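Long-range contacts in lipase-esterase related protein (PDB 3E0X), which is of unknown function but has an alpha/beta hydrolase fold and is probably a hydrolase: residues G33-Y38 / V232-V237; D68-F73 / L99-K104; P107-V112 / I187-K192. All coordinates share one frame; numbering follows the deposited sequence.

Overall arrangement
From the N terminus, the chain passes through residues 33-38, in the loop between strands 18-22 and 43-47, which find their partner 232-237 only near the C terminus. Contact 1 thus closes a long loop, and both other contacts lie within it. Contact 2 comes first, joining helix 63-76 to helix 93-102; contact 3 follows in series, pairing strand 109-115 with strand 191-196 after an excursion through four helices. Contacts 2 and 3 are neighbours: Leu99 CD2 lies 3.8 Å from Val191 CG1, so helix 93-102 packs on the sheet. Contact 1 lies on the opposite side of the chain's centre from contact 2, their centres about 25 Å apart.

Contact 1 (G33-Y38 / V232-V237); sequences GELEKY and VNAKGV
Tyr38 and Lys235 provide the aromatic part of this contact, a CH-pi interaction. With its CG anti to the carbonyl carbon (chi1 -56°), Tyr38 turns one ring face to the start of helix 234-242; Lys235 CB lies 3.9 Å from the ring centroid and only 14° from the ring normal. The extended lysine chain crosses the tyrosine at about a right angle, while Lys37 CB lies over the opposite face toward the rim.

The apolar part centres on Ala234. Its methyl CB meets Glu34 CB at 3.6 Å and, obliquely to the ring, Tyr38 CE2 at 3.8 Å. Alongside, one branch of Leu35 does double duty: CD1 touches Val237 CG1 at 3.7 Å and approaches Ala234 O at 3.4 Å.

No hydrogen bond joins the two segments; the polar groups act within them or beyond. Asn233 is the N-cap, its OD1 accepting from Gly236 N at 3.0 Å with the donor well above the carbonyl plane. Glu34 curls away from the interface, and its OE2 is hydrogen-bonded to Tyr157 OH and also forms a salt bridge with Lys37 NZ at 3.0 Å.

Around the contact, Leu35 and Val237 both reach Leu115 of strand 109-115, Leu35 and Tyr38 also touch Ala238, one turn on from Ala234 in helix 234-242, and Glu34 packs on Leu153 of helix 152-158.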
loop_
_atom_site.group_PDB
_atom_site.type_symbol
_atom_site.label_atom_id
_atom_site.label_comp_id
_atom_site.label_asym_id
_atom_site.label_seq_id
_atom_site.Cartn_x
_atom_site.Cartn_y
_atom_site.Cartn_z
ATOM N N GLY A 33 11.943 1.161 -0.275
ATOM C CA GLY A 33 13.379 0.981 -0.370
ATOM C C GLY A 33 14.025 0.323 0.831
ATOM O O GLY A 33 15.017 -0.393 0.693
ATOM N N GLU A 34 13.506 0.597 2.025
ATOM C CA GLU A 34 14.033 -0.088 3.205
ATOM C C GLU A 34 13.447 -1.470 3.370
ATOM O O GLU A 34 14.160 -2.405 3.671
ATOM C CB GLU A 34 13.801 0.724 4.475
ATOM C CG GLU A 34 14.617 1.978 4.549
ATOM C CD GLU A 34 16.132 1.750 4.348
ATOM O OE1 GLU A 34 16.744 1.044 5.165
ATOM O OE2 GLU A 34 16.686 2.310 3.379
ATOM N N LEU A 35 12.137 -1.605 3.139
ATOM C CA LEU A 35 11.457 -2.862 3.381
ATOM C C LEU A 35 12.008 -3.943 2.466
ATOM O O LEU A 35 12.201 -5.091 2.879
ATOM C CB LEU A 35 9.956 -2.680 3.180
ATOM C CG LEU A 35 9.097 -3.883 3.540
ATOM C CD1 LEU A 35 9.246 -4.205 5.010
ATOM C CD2 LEU A 35 7.651 -3.661 3.177
ATOM N N GLU A 36 12.306 -3.568 1.222
ATOM C CA GLU A 36 12.824 -4.557 0.282
ATOM C C GLU A 36 14.181 -5.140 0.733
ATOM O O GLU A 36 14.529 -6.268 0.380
ATOM C CB GLU A 36 12.884 -3.997 -1.146
ATOM C CG GLU A 36 13.954 -2.970 -1.376
ATOM C CD GLU A 36 13.875 -2.388 -2.760
ATOM O OE1 GLU A 36 12.860 -1.733 -3.074
ATOM O OE2 GLU A 36 14.812 -2.598 -3.542
ATOM N N LYS A 37 14.927 -4.411 1.563
ATOM C CA LYS A 37 16.222 -4.925 2.030
ATOM C C LYS A 37 16.122 -6.197 2.895
ATOM O O LYS A 37 17.110 -6.942 3.031
ATOM C CB LYS A 37 17.002 -3.834 2.785
ATOM C CG LYS A 37 17.310 -2.603 1.958
ATOM C CD LYS A 37 17.994 -1.564 2.844
ATOM C CE LYS A 37 18.476 -0.379 2.036
ATOM N NZ LYS A 37 19.095 0.621 2.934
ATOM N N TYR A 38 14.947 -6.454 3.473
ATOM C CA TYR A 38 14.755 -7.555 4.432
ATOM C C TYR A 38 13.949 -8.699 3.816
ATOM O O TYR A 38 13.643 -9.694 4.481
ATOM C CB TYR A 38 14.091 -7.030 5.731
ATOM C CG TYR A 38 14.911 -5.907 6.338
ATOM C CD1 TYR A 38 16.038 -6.195 7.117
ATOM C CD2 TYR A 38 14.612 -4.566 6.083
ATOM C CE1 TYR A 38 16.841 -5.156 7.645
ATOM C CE2 TYR A 38 15.410 -3.533 6.604
ATOM C CZ TYR A 38 16.518 -3.845 7.383
ATOM O OH TYR A 38 17.320 -2.855 7.929
ATOM N N VAL A 232 10.982 3.333 9.124
ATOM C CA VAL A 232 11.759 3.369 10.369
ATOM C C VAL A 232 11.845 2.012 11.069
ATOM O O VAL A 232 12.747 1.789 11.893
ATOM C CB VAL A 232 11.248 4.444 11.358
ATOM C CG1 VAL A 232 11.286 5.807 10.693
ATOM C CG2 VAL A 232 9.843 4.137 11.849
ATOM N N ASN A 233 10.903 1.121 10.767
ATOM C CA ASN A 233 10.982 -0.241 11.307
ATOM C C ASN A 233 10.750 -1.243 10.193
ATOM O O ASN A 233 9.956 -2.176 10.324
ATOM C CB ASN A 233 9.993 -0.460 12.473
ATOM C CG ASN A 233 10.338 -1.692 13.315
ATOM O OD1 ASN A 233 11.295 -2.425 13.006
ATOM N ND2 ASN A 233 9.598 -1.891 14.421
ATOM N N ALA A 234 11.456 -1.028 9.092
ATOM C CA ALA A 234 11.358 -1.947 7.958
ATOM C C ALA A 234 11.710 -3.380 8.365
ATOM O O ALA A 234 11.085 -4.339 7.901
ATOM C CB ALA A 234 12.261 -1.490 6.838
ATOM N N LYS A 235 12.709 -3.540 9.223
ATOM C CA LYS A 235 13.118 -4.881 9.649
ATOM C C LYS A 235 11.979 -5.578 10.393
ATOM O O LYS A 235 11.701 -6.752 10.147
ATOM C CB LYS A 235 14.374 -4.801 10.512
ATOM C CG LYS A 235 14.931 -6.158 10.922
ATOM C CD LYS A 235 16.173 -6.014 11.818
ATOM C CE LYS A 235 16.800 -7.385 12.024
ATOM N NZ LYS A 235 17.893 -7.404 13.044
ATOM N N GLY A 236 11.309 -4.843 11.287
ATOM C CA GLY A 236 10.231 -5.451 12.071
ATOM C C GLY A 236 9.025 -5.740 11.183
ATOM O O GLY A 236 8.369 -6.782 11.311
ATOM N N VAL A 237 8.735 -4.825 10.258
ATOM C CA VAL A 237 7.618 -5.069 9.330
ATOM C C VAL A 237 7.914 -6.318 8.470
ATOM O O VAL A 237 7.032 -7.188 8.282
ATOM C CB VAL A 237 7.361 -3.836 8.453
ATOM C CG1 VAL A 237 6.380 -4.158 7.318
ATOM C CG2 VAL A 237 6.846 -2.694 9.310
#

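Contact 2 (D68-F73 / L99-K104); sequences DNVANF and LGVALK
Helices 63-76 and 93-102 of the alpha/beta hydrolase fold meet here through Val70, Ala71 and Asp68 on the first, Val101 on the second and Lys104 three residues farther along. Helix 93-102 follows directly on Ser92, a residue of the ortho-xylene pocket whose surrounding sequence matches the nucleophile elbow of this family; the contact joins the helix after this putative elbow to helix 63-76, and Val70 lies near the elbow residues without touching them.

On the buried side, two valines cross at about a right angle. Val101 CG2, the branch anti to its carbonyl carbon, faces Val70 CG1 at 4.0 Å and Val70 CB at 4.1 Å, and the same methyl approaches Ala71 N at 4.4 Å. Ile67 and Ile74 of helix 63-76 also touch Val101, while Val70 continues inward to Leu47 of strand 43-47. Ala71 CB lies against the lysine stem, 4.3 Å from Lys104 CG.

Farther out, the lysine chain bends at chi2 (-75°) and then runs extended, carrying NZ to Asp68 OD1 at 2.8 Å. The amine meets this oxygen nearly head-on, in line with the C-O bond.

Chemically the contact is graded: methyl packing within, and one short salt bridge between two solvent-exposed residues. Solvent there would probably screen the charges and so moderate the bridge's contribution, whereas the apolar contact does not depend on them.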
loop_
_atom_site.group_PDB
_atom_site.type_symbol
_atom_site.label_atom_id
_atom_site.label_comp_id
_atom_site.label_asym_id
_atom_site.label_seq_id
_atom_site.Cartn_x
_atom_site.Cartn_y
_atom_site.Cartn_z
ATOM N N ASP A 68 -8.402 -1.994 -10.779
ATOM C CA ASP A 68 -8.452 -2.519 -12.145
ATOM C C ASP A 68 -7.070 -2.513 -12.802
ATOM O O ASP A 68 -6.692 -3.464 -13.492
ATOM C CB ASP A 68 -9.455 -1.727 -12.978
ATOM C CG ASP A 68 -10.898 -1.992 -12.565
ATOM O OD1 ASP A 68 -11.135 -2.940 -11.792
ATOM O OD2 ASP A 68 -11.794 -1.231 -13.022
ATOM N N ASN A 69 -6.293 -1.456 -12.575
ATOM C CA ASN A 69 -4.954 -1.402 -13.151
ATOM C C ASN A 69 -4.062 -2.514 -12.602
ATOM O O ASN A 69 -3.275 -3.120 -13.351
ATOM C CB ASN A 69 -4.258 -0.068 -12.870
ATOM C CG ASN A 69 -4.923 1.144 -13.526
ATOM O OD1 ASN A 69 -5.719 1.065 -14.481
ATOM N ND2 ASN A 69 -4.550 2.289 -13.010
ATOM N N VAL A 70 -4.123 -2.718 -11.289
ATOM C CA VAL A 70 -3.262 -3.715 -10.645
ATOM C C VAL A 70 -3.689 -5.123 -11.039
ATOM O O VAL A 70 -2.835 -5.979 -11.294
ATOM C CB VAL A 70 -3.185 -3.520 -9.113
ATOM C CG1 VAL A 70 -2.413 -4.655 -8.480
ATOM C CG2 VAL A 70 -2.504 -2.179 -8.812
ATOM N N ALA A 71 -4.997 -5.366 -11.128
ATOM C CA ALA A 71 -5.467 -6.672 -11.586
ATOM C C ALA A 71 -5.012 -6.946 -13.034
ATOM O O ALA A 71 -4.568 -8.057 -13.346
ATOM C CB ALA A 71 -7.000 -6.809 -11.440
ATOM N N ASN A 72 -5.067 -5.935 -13.897
ATOM C CA ASN A 72 -4.588 -6.090 -15.278
ATOM C C ASN A 72 -3.112 -6.453 -15.300
ATOM O O ASN A 72 -2.689 -7.327 -16.068
ATOM C CB ASN A 72 -4.883 -4.799 -16.047
ATOM C CG ASN A 72 -4.373 -4.812 -17.456
ATOM O OD1 ASN A 72 -4.643 -5.750 -18.208
ATOM N ND2 ASN A 72 -3.653 -3.753 -17.839
ATOM N N PHE A 73 -2.326 -5.811 -14.441
ATOM C CA PHE A 73 -0.895 -6.112 -14.348
ATOM C C PHE A 73 -0.697 -7.571 -13.906
ATOM O O PHE A 73 0.074 -8.322 -14.509
ATOM C CB PHE A 73 -0.204 -5.155 -13.340
ATOM C CG PHE A 73 1.274 -5.365 -13.238
ATOM C CD1 PHE A 73 2.143 -4.714 -14.115
ATOM C CD2 PHE A 73 1.806 -6.265 -12.299
ATOM C CE1 PHE A 73 3.528 -4.941 -14.032
ATOM C CE2 PHE A 73 3.171 -6.471 -12.211
ATOM C CZ PHE A 73 4.033 -5.821 -13.084
ATOM N N LEU A 99 -6.704 -5.084 -0.998
ATOM C CA LEU A 99 -7.958 -5.695 -0.562
ATOM C C LEU A 99 -8.944 -5.769 -1.742
ATOM O O LEU A 99 -9.639 -6.789 -1.940
ATOM C CB LEU A 99 -8.533 -4.890 0.601
ATOM C CG LEU A 99 -7.694 -4.947 1.890
ATOM C CD1 LEU A 99 -8.177 -3.872 2.877
ATOM C CD2 LEU A 99 -7.740 -6.354 2.518
ATOM N N GLY A 100 -9.010 -4.703 -2.541
ATOM C CA GLY A 100 -9.888 -4.719 -3.714
ATOM C C GLY A 100 -9.468 -5.776 -4.737
ATOM O O GLY A 100 -10.302 -6.432 -5.369
ATOM N N VAL A 101 -8.158 -5.952 -4.909
ATOM C CA VAL A 101 -7.645 -6.989 -5.827
ATOM C C VAL A 101 -7.984 -8.391 -5.318
ATOM O O VAL A 101 -8.357 -9.276 -6.112
ATOM C CB VAL A 101 -6.136 -6.834 -6.102
ATOM C CG1 VAL A 101 -5.653 -7.962 -7.016
ATOM C CG2 VAL A 101 -5.910 -5.490 -6.780
ATOM N N ALA A 102 -7.891 -8.589 -4.008
ATOM C CA ALA A 102 -8.276 -9.880 -3.435
ATOM C C ALA A 102 -9.714 -10.218 -3.850
ATOM O O ALA A 102 -10.024 -11.370 -4.150
ATOM C CB ALA A 102 -8.166 -9.833 -1.917
ATOM N N LEU A 103 -10.586 -9.207 -3.891
ATOM C CA LEU A 103 -12.009 -9.422 -4.245
ATOM C C LEU A 103 -12.213 -9.768 -5.719
ATOM O O LEU A 103 -13.295 -10.244 -6.083
ATOM C CB LEU A 103 -12.826 -8.186 -3.869
ATOM C CG LEU A 103 -12.962 -8.042 -2.358
ATOM C CD1 LEU A 103 -13.382 -6.635 -1.951
ATOM C CD2 LEU A 103 -13.980 -9.092 -1.838
ATOM N N LYS A 104 -11.195 -9.571 -6.559
ATOM C CA LYS A 104 -11.270 -9.987 -7.958
ATOM C C LYS A 104 -11.065 -11.490 -8.121
ATOM O O LYS A 104 -11.304 -12.029 -9.213
ATOM C CB LYS A 104 -10.225 -9.246 -8.807
ATOM C CG LYS A 104 -10.395 -7.716 -8.878
ATOM C CD LYS A 104 -11.540 -7.323 -9.774
ATOM C CE LYS A 104 -11.539 -5.822 -10.045
ATOM N NZ LYS A 104 -12.263 -5.489 -11.299
#

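Contact 3 (P107-V112 / I187-K192); sequences PNVRKV and IDIPVK
Ile189 meets Val109 and Val112 through a rotation that places CG1 between its own backbone N and carbonyl carbon (chi1 55°). CD1 is carried toward the first strand, where it lies 3.9 Å from Val109 CG1 and 4.0 Å from Val112 CG2. Its other branch, CG2, lies against Arg110 O, with NH1 of the arginine also near it, obliquely, for Arg110 folds back through bends at chi2 and chi3.

Next along the chain, Pro190 has no N-H to offer. Arg110 O is met instead by Pro190 CD at 3.3 Å and by Ile189 CB at 3.4 Å, while the proline ring lies obliquely beside the stem of Lys111. Regular pairing begins one residue later. Val112 N donates to Pro190 O at 3.0 Å, with an N-H...O angle of 160°, and Val112 O accepts from Lys192 N at 2.9 Å, the donor lying in the carbonyl plane. Val191 CA adds a CA-H...O contact to Val112 O at 3.2 Å.

Val112 thus spends both backbone groups on the residues flanking Val191, whereas Val191 bonds outward to Asn216 and Glu218 beside it. Both valines turn to the same face, where helix 93-102 covers them through Val98, Leu99 and Ala102. Lys192 ends in a salt bridge with Glu240 of helix 234-242.

The Val112-Val191 parallel beta bridge joins adjacent strands of the central sheet of the alpha/beta hydrolase fold. Strands 109-115 and 191-196 are neighbours although four helices intervene in sequence, consistent with the cap insertion common in this family.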
loop_
_atom_site.group_PDB
_atom_site.type_symbol
_atom_site.label_atom_id
_atom_site.label_comp_id
_atom_site.label_asym_id
_atom_site.label_seq_id
_atom_site.Cartn_x
_atom_site.Cartn_y
_atom_site.Cartn_z
ATOM N N PRO A 107 -6.637 -16.143 -9.873
ATOM C CA PRO A 107 -6.260 -17.485 -9.410
ATOM C C PRO A 107 -4.918 -17.547 -8.689
ATOM O O PRO A 107 -4.757 -18.404 -7.825
ATOM C CB PRO A 107 -6.261 -18.337 -10.703
ATOM C CG PRO A 107 -6.246 -17.377 -11.823
ATOM C CD PRO A 107 -6.927 -16.134 -11.316
ATOM N N ASN A 108 -3.980 -16.667 -9.034
ATOM C CA ASN A 108 -2.611 -16.752 -8.498
ATOM C C ASN A 108 -2.316 -15.860 -7.296
ATOM O O ASN A 108 -1.213 -15.910 -6.757
ATOM C CB ASN A 108 -1.554 -16.557 -9.603
ATOM C CG ASN A 108 -1.692 -17.581 -10.741
ATOM O OD1 ASN A 108 -2.056 -18.753 -10.524
ATOM N ND2 ASN A 108 -1.408 -17.136 -11.954
ATOM N N VAL A 109 -3.294 -15.049 -6.876
ATOM C CA VAL A 109 -3.112 -14.204 -5.711
ATOM C C VAL A 109 -3.539 -15.034 -4.508
ATOM O O VAL A 109 -4.711 -15.418 -4.390
ATOM C CB VAL A 109 -3.931 -12.903 -5.818
ATOM C CG1 VAL A 109 -3.886 -12.146 -4.485
ATOM C CG2 VAL A 109 -3.369 -12.041 -6.943
ATOM N N ARG A 110 -2.578 -15.331 -3.637
ATOM C CA ARG A 110 -2.799 -16.308 -2.565
ATOM C C ARG A 110 -2.943 -15.695 -1.170
ATOM O O ARG A 110 -3.554 -16.292 -0.288
ATOM C CB ARG A 110 -1.694 -17.355 -2.550
ATOM C CG ARG A 110 -1.533 -18.116 -3.884
ATOM C CD ARG A 110 -2.764 -18.955 -4.257
ATOM N NE ARG A 110 -2.982 -19.981 -3.241
ATOM C CZ ARG A 110 -4.158 -20.239 -2.651
ATOM N NH1 ARG A 110 -5.266 -19.585 -3.013
ATOM N NH2 ARG A 110 -4.213 -21.153 -1.688
ATOM N N LYS A 111 -2.360 -14.512 -0.961
ATOM C CA LYS A 111 -2.437 -13.825 0.339
ATOM C C LYS A 111 -2.314 -12.335 0.088
ATOM O O LYS A 111 -1.734 -11.895 -0.914
ATOM C CB LYS A 111 -1.283 -14.231 1.258
ATOM C CG LYS A 111 -1.293 -15.681 1.681
ATOM C CD LYS A 111 -0.211 -15.923 2.735
ATOM C CE LYS A 111 -0.203 -17.407 3.169
ATOM N NZ LYS A 111 0.024 -18.272 1.971
ATOM N N VAL A 112 -2.798 -11.554 1.046
ATOM C CA VAL A 112 -2.653 -10.107 0.970
ATOM C C VAL A 112 -2.232 -9.532 2.314
ATOM O O VAL A 112 -2.680 -9.993 3.357
ATOM C CB VAL A 112 -3.990 -9.457 0.496
ATOM C CG1 VAL A 112 -4.039 -7.966 0.788
ATOM C CG2 VAL A 112 -4.250 -9.795 -0.971
ATOM N N ILE A 187 -13.710 -11.940 0.977
ATOM C CA ILE A 187 -12.343 -12.321 0.646
ATOM C C ILE A 187 -12.091 -13.748 1.131
ATOM O O ILE A 187 -12.238 -14.032 2.329
ATOM C CB ILE A 187 -11.319 -11.346 1.254
ATOM C CG1 ILE A 187 -11.433 -9.978 0.555
ATOM C CG2 ILE A 187 -9.905 -11.920 1.118
ATOM C CD1 ILE A 187 -10.618 -8.839 1.203
ATOM N N ASP A 188 -11.662 -14.606 0.200
ATOM C CA ASP A 188 -11.481 -16.055 0.439
ATOM C C ASP A 188 -10.089 -16.442 0.964
ATOM O O ASP A 188 -9.887 -17.533 1.498
ATOM C CB ASP A 188 -11.694 -16.853 -0.870
ATOM C CG ASP A 188 -13.107 -16.743 -1.445
ATOM O OD1 ASP A 188 -14.100 -16.786 -0.682
ATOM O OD2 ASP A 188 -13.209 -16.676 -2.694
ATOM N N ILE A 189 -9.111 -15.567 0.737
ATOM C CA ILE A 189 -7.701 -15.847 1.030
ATOM C C ILE A 189 -7.277 -15.173 2.324
ATOM O O ILE A 189 -7.995 -14.299 2.830
ATOM C CB ILE A 189 -6.796 -15.370 -0.133
ATOM C CG1 ILE A 189 -7.046 -13.888 -0.436
ATOM C CG2 ILE A 189 -7.011 -16.280 -1.395
ATOM C CD1 ILE A 189 -6.084 -13.342 -1.495
ATOM N N PRO A 190 -6.121 -15.588 2.886
ATOM C CA PRO A 190 -5.631 -14.953 4.137
ATOM C C PRO A 190 -5.219 -13.489 3.937
ATOM O O PRO A 190 -4.624 -13.109 2.916
ATOM C CB PRO A 190 -4.439 -15.818 4.548
ATOM C CG PRO A 190 -4.612 -17.149 3.742
ATOM C CD PRO A 190 -5.271 -16.717 2.447
ATOM N N VAL A 191 -5.565 -12.668 4.924
ATOM C CA VAL A 191 -5.230 -11.241 4.908
ATOM C C VAL A 191 -4.569 -10.894 6.221
ATOM O O VAL A 191 -5.055 -11.309 7.277
ATOM C CB VAL A 191 -6.522 -10.386 4.785
ATOM C CG1 VAL A 191 -6.212 -8.891 4.949
ATOM C CG2 VAL A 191 -7.182 -10.605 3.432
ATOM N N LYS A 192 -3.450 -10.170 6.158
ATOM C CA LYS A 192 -2.830 -9.678 7.398
ATOM C C LYS A 192 -2.758 -8.165 7.358
ATOM O O LYS A 192 -2.364 -7.607 6.337
ATOM C CB LYS A 192 -1.405 -10.225 7.615
ATOM C CG LYS A 192 -0.725 -9.714 8.868
ATOM C CD LYS A 192 0.478 -10.552 9.222
ATOM C CE LYS A 192 1.030 -10.101 10.556
ATOM N NZ LYS A 192 2.187 -10.949 10.983
#